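Cysteine hydrolase (Staphylococcus aureus, PDB 6KUA) probably hydrolyses nicotinamide to nicotinic acid and ammonia, as a nicotinamidase of the isochorismatase-like cysteine hydrolase family with bound zinc. Local coordinates at residues Q29-N40 / Y83-I93. Residues are numbered along the deposited sequence; the frame is centred on the assembly and turned at random.
Sequences QNIEDFIVSRIN and YGKVGKLYETI
Two helices on one face of the parallel beta-sheet, 32-40 and 84-93, meet where Val86 packs against Ile35 and Val36; their axes come within 8.9 Å and run nearly parallel, 23° apart. The evidence for interlocking is Val86, a knob in the hole formed by Glu32, Ile35, Val36 and Ile39. Its CG2 branch lies 3.7 Å from Ile35 CG2 and equally near Val36 CG2, while its CG1 faces Ile39 CD1. Farther along, Leu89 presents CD2 to Ile39 CG2 at 3.7 Å and also reaches Val36 CG1; Ile93 CD1 extends this apolar seam to the same Ile39 methyl.

Polar groups close the N-terminal end. Glu32, extended with CG anti to the backbone N (chi1 177°), carries OE1 to the first turn of helix 84-93, where Lys85 N donates a 2.6 Å bond to Glu32 OE1. At 166° the bond is nearly straight; the donor meets the anti side of the carboxylate, somewhat out of its plane. Such a carboxylate at a helix N-terminus would probably be favoured by the helix dipole. The extended Lys85 chain passes Val36 CG2 with its CB and ends in a salt bridge, NZ to Asp33 OD1, 3.0 Å, on the syn lone pair. The Tyr83 ring lies obliquely beside the Glu32 carboxylate, and its OH approaches Gln29 CG; the Gln29 amide itself bonds Ile16 O. Beneath, Ile39 and Val86 both rest on Phe51 of strand 48-54, a helix pair layered on a sheet as in the alpha/beta/alpha, Rossmann-like isochorismatase fold.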
loop_
_atom_site.group_PDB
_atom_site.type_symbol
_atom_site.label_atom_id
_atom_site.label_comp_id
_atom_site.label_asym_id
_atom_site.label_seq_id
_atom_site.Cartn_x
_atom_site.Cartn_y
_atom_site.Cartn_z
ATOM N N GLN A 29 -20.335 -25.764 0.334
ATOM C CA GLN A 29 -20.837 -26.563 -0.775
ATOM C C GLN A 29 -22.189 -26.057 -1.259
ATOM O O GLN A 29 -22.518 -26.210 -2.440
ATOM C CB GLN A 29 -20.942 -28.034 -0.357
ATOM C CG GLN A 29 -19.639 -28.627 0.176
ATOM C CD GLN A 29 -19.817 -30.005 0.803
ATOM O OE1 GLN A 29 -20.803 -30.703 0.545
ATOM N NE2 GLN A 29 -18.855 -30.403 1.628
ATOM N N ASN A 30 -22.978 -25.446 -0.374
ATOM C CA ASN A 30 -24.303 -24.969 -0.757
ATOM C C ASN A 30 -24.271 -23.698 -1.598
ATOM O O ASN A 30 -25.324 -23.283 -2.082
ATOM C CB ASN A 30 -25.157 -24.723 0.488
ATOM C CG ASN A 30 -25.302 -25.961 1.350
ATOM O OD1 ASN A 30 -25.814 -26.987 0.903
ATOM N ND2 ASN A 30 -24.870 -25.865 2.596
ATOM N N ILE A 31 -23.111 -23.063 -1.779
ATOM C CA ILE A 31 -23.031 -21.865 -2.612
ATOM C C ILE A 31 -22.482 -22.165 -4.004
ATOM O O ILE A 31 -22.433 -21.260 -4.854
ATOM C CB ILE A 31 -22.196 -20.769 -1.916
ATOM C CG1 ILE A 31 -20.708 -21.107 -1.956
ATOM C CG2 ILE A 31 -22.615 -20.609 -0.473
ATOM C CD1 ILE A 31 -19.854 -20.106 -1.214
ATOM N N GLU A 32 -22.089 -23.417 -4.262
ATOM C CA GLU A 32 -21.486 -23.812 -5.533
ATOM C C GLU A 32 -22.356 -23.415 -6.724
ATOM O O GLU A 32 -21.876 -22.807 -7.691
ATOM C CB GLU A 32 -21.232 -25.328 -5.500
ATOM C CG GLU A 32 -20.668 -25.952 -6.770
ATOM C CD GLU A 32 -20.511 -27.469 -6.647
ATOM O OE1 GLU A 32 -19.574 -28.040 -7.256
ATOM O OE2 GLU A 32 -21.322 -28.092 -5.925
ATOM N N ASP A 33 -23.647 -23.733 -6.667
ATOM C CA ASP A 33 -24.518 -23.436 -7.800
ATOM C C ASP A 33 -24.609 -21.935 -8.051
ATOM O O ASP A 33 -24.651 -21.497 -9.207
ATOM C CB ASP A 33 -25.914 -24.019 -7.562
ATOM C CG ASP A 33 -26.025 -25.483 -7.971
ATOM O OD1 ASP A 33 -24.988 -26.122 -8.277
ATOM O OD2 ASP A 33 -27.170 -25.996 -7.976
ATOM N N PHE A 34 -24.640 -21.129 -6.983
ATOM C CA PHE A 34 -24.751 -19.683 -7.157
ATOM C C PHE A 34 -23.472 -19.089 -7.741
ATOM O O PHE A 34 -23.524 -18.186 -8.582
ATOM C CB PHE A 34 -25.083 -19.023 -5.822
ATOM C CG PHE A 34 -25.326 -17.545 -5.920
ATOM C CD1 PHE A 34 -24.280 -16.642 -5.762
ATOM C CD2 PHE A 34 -26.599 -17.060 -6.166
ATOM C CE1 PHE A 34 -24.503 -15.276 -5.843
ATOM C CE2 PHE A 34 -26.833 -15.697 -6.252
ATOM C CZ PHE A 34 -25.782 -14.803 -6.090
ATOM N N ILE A 35 -22.320 -19.577 -7.303
ATOM C CA ILE A 35 -21.056 -19.071 -7.828
ATOM C C ILE A 35 -20.920 -19.402 -9.313
ATOM O O ILE A 35 -20.535 -18.545 -10.122
ATOM C CB ILE A 35 -19.888 -19.626 -6.994
ATOM C CG1 ILE A 35 -19.932 -19.058 -5.568
ATOM C CG2 ILE A 35 -18.565 -19.291 -7.628
ATOM C CD1 ILE A 35 -18.747 -19.484 -4.725
ATOM N N VAL A 36 -21.251 -20.644 -9.693
ATOM C CA VAL A 36 -21.206 -21.064 -11.093
ATOM C C VAL A 36 -22.061 -20.140 -11.943
ATOM O O VAL A 36 -21.658 -19.715 -13.035
ATOM C CB VAL A 36 -21.656 -22.538 -11.222
ATOM C CG1 VAL A 36 -21.900 -22.916 -12.668
ATOM C CG2 VAL A 36 -20.636 -23.473 -10.585
ATOM N N SER A 37 -23.239 -19.778 -11.446
ATOM C CA SER A 37 -24.081 -18.884 -12.216
ATOM C C SER A 37 -23.582 -17.443 -12.200
ATOM O O SER A 37 -23.892 -16.691 -13.130
ATOM C CB SER A 37 -25.528 -18.969 -11.718
ATOM O OG SER A 37 -25.782 -18.028 -10.695
ATOM N N ARG A 38 -22.816 -17.025 -11.187
ATOM C CA ARG A 38 -22.251 -15.678 -11.258
ATOM C C ARG A 38 -21.128 -15.626 -12.285
ATOM O O ARG A 38 -20.993 -14.642 -13.020
ATOM C CB ARG A 38 -21.732 -15.217 -9.888
ATOM C CG ARG A 38 -22.779 -15.117 -8.790
ATOM C CD ARG A 38 -24.040 -14.398 -9.240
ATOM N NE ARG A 38 -23.758 -13.016 -9.596
ATOM C CZ ARG A 38 -24.321 -12.368 -10.608
ATOM N NH1 ARG A 38 -25.219 -12.978 -11.378
ATOM N NH2 ARG A 38 -23.980 -11.107 -10.848
ATOM N N ILE A 39 -20.323 -16.687 -12.350
ATOM C CA ILE A 39 -19.243 -16.757 -13.329
ATOM C C ILE A 39 -19.813 -16.703 -14.740
ATOM O O ILE A 39 -19.332 -15.951 -15.597
ATOM C CB ILE A 39 -18.397 -18.024 -13.103
ATOM C CG1 ILE A 39 -17.723 -17.970 -11.731
ATOM C CG2 ILE A 39 -17.341 -18.183 -14.200
ATOM C CD1 ILE A 39 -17.082 -19.275 -11.325
ATOM N N ASN A 40 -20.870 -17.478 -14.994
ATOM C CA ASN A 40 -21.486 -17.466 -16.316
ATOM C C ASN A 40 -22.059 -16.098 -16.641
ATOM O O ASN A 40 -21.969 -15.639 -17.785
ATOM C CB ASN A 40 -22.569 -18.538 -16.402
ATOM C CG ASN A 40 -21.990 -19.922 -16.594
ATOM O OD1 ASN A 40 -21.081 -20.107 -17.393
ATOM N ND2 ASN A 40 -22.500 -20.896 -15.857
ATOM N N TYR A 83 -12.965 -26.010 -6.348
ATOM C CA TYR A 83 -13.898 -27.046 -5.941
ATOM C C TYR A 83 -14.977 -27.281 -6.996
ATOM O O TYR A 83 -15.582 -26.333 -7.499
ATOM C CB TYR A 83 -14.551 -26.669 -4.613
ATOM C CG TYR A 83 -15.549 -27.690 -4.142
ATOM C CD1 TYR A 83 -15.123 -28.859 -3.524
ATOM C CD2 TYR A 83 -16.904 -27.503 -4.333
ATOM C CE1 TYR A 83 -16.017 -29.810 -3.098
ATOM C CE2 TYR A 83 -17.816 -28.450 -3.914
ATOM C CZ TYR A 83 -17.360 -29.608 -3.294
ATOM O OH TYR A 83 -18.243 -30.569 -2.858
ATOM N N GLY A 84 -15.206 -28.554 -7.323
ATOM C CA GLY A 84 -16.474 -29.001 -7.888
ATOM C C GLY A 84 -16.793 -28.398 -9.236
ATOM O O GLY A 84 -15.937 -28.292 -10.121
ATOM N N LYS A 85 -18.056 -27.997 -9.401
ATOM C CA LYS A 85 -18.489 -27.386 -10.655
ATOM C C LYS A 85 -17.765 -26.074 -10.941
ATOM O O LYS A 85 -17.591 -25.709 -12.109
ATOM C CB LYS A 85 -19.994 -27.154 -10.641
ATOM C CG LYS A 85 -20.811 -28.428 -10.516
ATOM C CD LYS A 85 -22.293 -28.106 -10.379
ATOM C CE LYS A 85 -23.054 -29.282 -9.787
ATOM N NZ LYS A 85 -24.439 -28.887 -9.401
ATOM N N VAL A 86 -17.344 -25.346 -9.904
ATOM C CA VAL A 86 -16.582 -24.124 -10.145
ATOM C C VAL A 86 -15.239 -24.466 -10.777
ATOM O O VAL A 86 -14.825 -23.856 -11.768
ATOM C CB VAL A 86 -16.414 -23.322 -8.840
ATOM C CG1 VAL A 86 -15.400 -22.204 -9.031
ATOM C CG2 VAL A 86 -17.759 -22.776 -8.378
ATOM N N GLY A 87 -14.554 -25.466 -10.228
ATOM C CA GLY A 87 -13.298 -25.908 -10.816
ATOM C C GLY A 87 -13.461 -26.462 -12.219
ATOM O O GLY A 87 -12.602 -26.254 -13.081
ATOM N N LYS A 88 -14.570 -27.169 -12.468
ATOM C CA LYS A 88 -14.859 -27.666 -13.811
ATOM C C LYS A 88 -15.028 -26.518 -14.794
ATOM O O LYS A 88 -14.419 -26.510 -15.872
ATOM C CB LYS A 88 -16.124 -28.530 -13.799
ATOM C CG LYS A 88 -15.999 -29.852 -13.071
ATOM C CD LYS A 88 -16.995 -30.879 -13.614
ATOM C CE LYS A 88 -18.446 -30.433 -13.410
ATOM N NZ LYS A 88 -19.245 -31.396 -12.576
ATOM N N LEU A 89 -15.879 -25.545 -14.443
ATOM C CA LEU A 89 -16.089 -24.391 -15.310
ATOM C C LEU A 89 -14.776 -23.668 -15.577
ATOM O O LEU A 89 -14.505 -23.258 -16.713
ATOM C CB LEU A 89 -17.119 -23.449 -14.683
ATOM C CG LEU A 89 -17.534 -22.180 -15.424
ATOM C CD1 LEU A 89 -17.841 -22.478 -16.886
ATOM C CD2 LEU A 89 -18.739 -21.547 -14.742
ATOM N N TYR A 90 -13.928 -23.541 -14.551
ATOM C CA TYR A 90 -12.681 -22.803 -14.713
ATOM C C TYR A 90 -11.789 -23.448 -15.767
ATOM O O TYR A 90 -11.169 -22.744 -16.572
ATOM C CB TYR A 90 -11.946 -22.702 -13.373
ATOM C CG TYR A 90 -10.537 -22.141 -13.497
ATOM C CD1 TYR A 90 -10.319 -20.771 -13.634
ATOM C CD2 TYR A 90 -9.425 -22.979 -13.484
ATOM C CE1 TYR A 90 -9.034 -20.253 -13.761
ATOM C CE2 TYR A 90 -8.138 -22.469 -13.605
ATOM C CZ TYR A 90 -7.950 -21.108 -13.738
ATOM O OH TYR A 90 -6.680 -20.591 -13.856
ATOM N N GLU A 91 -11.723 -24.787 -15.788
ATOM C CA GLU A 91 -10.909 -25.477 -16.789
ATOM C C GLU A 91 -11.305 -25.097 -18.213
ATOM O O GLU A 91 -10.441 -25.016 -19.091
ATOM C CB GLU A 91 -11.008 -26.998 -16.609
ATOM C CG GLU A 91 -10.545 -27.522 -15.252
ATOM C CD GLU A 91 -9.190 -26.968 -14.816
ATOM O OE1 GLU A 91 -9.019 -26.697 -13.598
ATOM O OE2 GLU A 91 -8.303 -26.804 -15.687
ATOM N N THR A 92 -12.587 -24.842 -18.461
ATOM C CA THR A 92 -13.040 -24.519 -19.811
ATOM C C THR A 92 -12.933 -23.040 -20.166
ATOM O O THR A 92 -13.157 -22.694 -21.331
ATOM C CB THR A 92 -14.496 -24.958 -20.025
ATOM O OG1 THR A 92 -15.378 -23.906 -19.618
ATOM C CG2 THR A 92 -14.812 -26.219 -19.237
ATOM N N ILE A 93 -12.626 -22.151 -19.217
ATOM C CA ILE A 93 -12.527 -20.726 -19.524
ATOM C C ILE A 93 -11.177 -20.128 -19.145
ATOM O O ILE A 93 -10.943 -18.945 -19.411
ATOM C CB ILE A 93 -13.673 -19.913 -18.877
ATOM C CG1 ILE A 93 -13.665 -20.033 -17.346
ATOM C CG2 ILE A 93 -15.027 -20.341 -19.422
ATOM C CD1 ILE A 93 -14.624 -19.060 -16.673
#